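Local structure of putative ABC transporter (Thermobispora bispora, 4PE6) at residues A84-P89 with K108-D113. The protein probably serves as the solute-binding component of an ABC transporter, capturing a small sugar-like acid in the cleft between its two lobes. Numbering follows the deposited sequence.
Sequences ALLINP and KVVVFD. With LTH ((2R,3S)-2,3,4-trihydroxybutanoic acid), chain C.
L85 and I87 ladder onto K108, V110 and F112 as the two parallel strands of a right-handed beta-alpha-beta crossover, joined through helix 96-104, in a lobe of the periplasmic binding protein fold. Four backbone hydrogen bonds zip the pair, from L85 N to K108 O (2.8 Å) through to F112 N and I87 O. Packing is tight along the middle. On the face turned to helix 96-104, CD1 of I87 meets CG1 of V109 at 3.9 Å, and both residues rest on I99. On the other face L86 and V110 lie flank to flank, CD2 of the leucine against CB of the valine, while L86 CB touches F112 CE1. With CG between backbone N and carbonyl carbon (chi1 72°), the F112 ring lies against the I87 peptide, its CD1 3.5 Å from I87 O; N88 CB sits over one ring face near its border. The N-terminal ends of the strands are looser: of the K108 side chain, only CB meets A84, and the rest turns off from the strand, partly exposed. At the C-terminal ends, packing gives way to polar links beside the ligand. N88 ND2 donates to the anti lone pair of D113 OD2 (2.9 Å), amide and carboxylate planes 73° apart, and a water sits within hydrogen-bonding distance of both N88 OD1 and D113 O. With an alanine in place of N88, D113 OD2 would probably lose this donor and the carboxylate one restraint on its turn toward the ligand. That carboxylate grips the trihydroxybutanoic acid with both oxygens: OD2 accepts from ligand O2 at 2.6 Å, and OD1 from ligand O4 at 2.5 Å.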
loop_
_atom_site.group_PDB
_atom_site.type_symbol
_atom_site.label_atom_id
_atom_site.label_comp_id
_atom_site.label_asym_id
_atom_site.label_seq_id
_atom_site.Cartn_x
_atom_site.Cartn_y
_atom_site.Cartn_z
ATOM N N ALA A 84 5.659 9.095 20.082
ATOM C CA ALA A 84 5.201 9.251 18.696
ATOM C C ALA A 84 4.188 8.177 18.385
ATOM O O ALA A 84 4.247 7.049 18.928
ATOM C CB ALA A 84 6.375 9.168 17.721
ATOM N N LEU A 85 3.280 8.526 17.489
ATOM C CA LEU A 85 2.216 7.676 17.055
ATOM C C LEU A 85 2.224 7.663 15.529
ATOM O O LEU A 85 2.144 8.729 14.887
ATOM C CB LEU A 85 0.881 8.219 17.592
ATOM C CG LEU A 85 -0.360 7.463 17.147
ATOM C CD1 LEU A 85 -0.356 6.018 17.658
ATOM C CD2 LEU A 85 -1.607 8.225 17.611
ATOM N N LEU A 86 2.396 6.477 14.952
ATOM C CA LEU A 86 2.348 6.296 13.501
ATOM C C LEU A 86 0.998 5.741 13.122
ATOM O O LEU A 86 0.531 4.746 13.724
ATOM C CB LEU A 86 3.443 5.331 13.032
ATOM C CG LEU A 86 4.830 5.522 13.654
ATOM C CD1 LEU A 86 5.845 4.559 13.051
ATOM C CD2 LEU A 86 5.317 6.941 13.508
ATOM N N ILE A 87 0.347 6.356 12.142
ATOM C CA ILE A 87 -1.043 5.978 11.859
ATOM C C ILE A 87 -1.277 5.660 10.393
ATOM O O ILE A 87 -1.006 6.500 9.513
ATOM C CB ILE A 87 -2.058 7.071 12.255
ATOM C CG1 ILE A 87 -1.897 7.449 13.713
ATOM C CG2 ILE A 87 -3.477 6.602 11.929
ATOM C CD1 ILE A 87 -2.738 8.645 14.100
ATOM N N ASN A 88 -1.767 4.450 10.124
ATOM C CA ASN A 88 -2.344 4.140 8.819
ATOM C C ASN A 88 -3.863 4.223 8.987
ATOM O O ASN A 88 -4.523 3.313 9.555
ATOM C CB ASN A 88 -1.884 2.797 8.289
ATOM C CG ASN A 88 -2.256 2.579 6.821
ATOM O OD1 ASN A 88 -3.317 3.001 6.383
ATOM N ND2 ASN A 88 -1.384 1.910 6.067
ATOM N N PRO A 89 -4.437 5.328 8.515
ATOM C CA PRO A 89 -5.818 5.621 8.878
ATOM C C PRO A 89 -6.852 4.848 8.106
ATOM O O PRO A 89 -6.749 4.690 6.884
ATOM C CB PRO A 89 -5.934 7.135 8.615
ATOM C CG PRO A 89 -4.947 7.402 7.572
ATOM C CD PRO A 89 -3.823 6.415 7.736
ATOM N N LYS A 108 4.065 13.246 18.874
ATOM C CA LYS A 108 4.382 13.484 17.471
ATOM C C LYS A 108 3.582 12.486 16.649
ATOM O O LYS A 108 3.588 11.273 16.942
ATOM C CB LYS A 108 5.892 13.302 17.183
ATOM C CG LYS A 108 6.821 14.323 17.822
ATOM C CD LYS A 108 6.323 15.736 17.533
ATOM C CE LYS A 108 7.407 16.782 17.546
ATOM N NZ LYS A 108 7.614 17.407 18.855
ATOM N N VAL A 109 2.903 12.970 15.619
ATOM C CA VAL A 109 2.011 12.113 14.850
ATOM C C VAL A 109 2.438 12.085 13.402
ATOM O O VAL A 109 2.512 13.121 12.753
ATOM C CB VAL A 109 0.541 12.584 14.981
ATOM C CG1 VAL A 109 -0.361 11.781 14.061
ATOM C CG2 VAL A 109 0.086 12.475 16.427
ATOM N N VAL A 110 2.766 10.888 12.915
ATOM C CA VAL A 110 3.031 10.658 11.515
ATOM C C VAL A 110 1.929 9.795 10.942
ATOM O O VAL A 110 1.757 8.618 11.326
ATOM C CB VAL A 110 4.391 9.963 11.296
ATOM C CG1 VAL A 110 4.665 9.793 9.819
ATOM C CG2 VAL A 110 5.508 10.750 11.970
ATOM N N VAL A 111 1.145 10.396 10.055
ATOM C CA VAL A 111 0.192 9.656 9.261
ATOM C C VAL A 111 0.946 9.114 8.055
ATOM O O VAL A 111 1.632 9.867 7.358
ATOM C CB VAL A 111 -0.944 10.574 8.806
ATOM C CG1 VAL A 111 -1.803 9.900 7.738
ATOM C CG2 VAL A 111 -1.773 11.020 10.009
ATOM N N PHE A 112 0.845 7.817 7.802
ATOM C CA PHE A 112 1.546 7.235 6.671
ATOM C C PHE A 112 0.643 6.391 5.798
ATOM O O PHE A 112 -0.437 5.983 6.218
ATOM C CB PHE A 112 2.819 6.468 7.078
ATOM C CG PHE A 112 2.546 5.173 7.769
ATOM C CD1 PHE A 112 2.252 5.159 9.115
ATOM C CD2 PHE A 112 2.541 3.982 7.067
ATOM C CE1 PHE A 112 2.006 3.956 9.779
ATOM C CE2 PHE A 112 2.278 2.795 7.708
ATOM C CZ PHE A 112 2.005 2.779 9.054
ATOM N N ASP A 113 1.092 6.162 4.570
ATOM C CA ASP A 113 0.340 5.440 3.554
ATOM C C ASP A 113 -1.055 6.018 3.382
ATOM O O ASP A 113 -2.032 5.283 3.175
ATOM C CB ASP A 113 0.266 3.947 3.921
ATOM C CG ASP A 113 -0.373 3.105 2.831
ATOM O OD1 ASP A 113 -0.011 3.301 1.661
ATOM O OD2 ASP A 113 -1.236 2.241 3.154
HETATM O O1 LTH C . -2.628 -2.412 -0.228
HETATM C C1 LTH C . -2.860 -1.734 0.840
HETATM O O LTH C . -3.399 -2.165 1.882
HETATM C C2 LTH C . -2.352 -0.273 0.901
HETATM O O2 LTH C . -2.741 0.363 2.145
HETATM C C3 LTH C . -2.907 0.567 -0.231
HETATM O O3 LTH C . -4.332 0.567 -0.179
HETATM C C4 LTH C . -2.412 2.017 -0.064
HETATM O O4 LTH C . -0.971 1.971 -0.235
HETATM O O HOH W 1 -4.120 3.608 3.805
#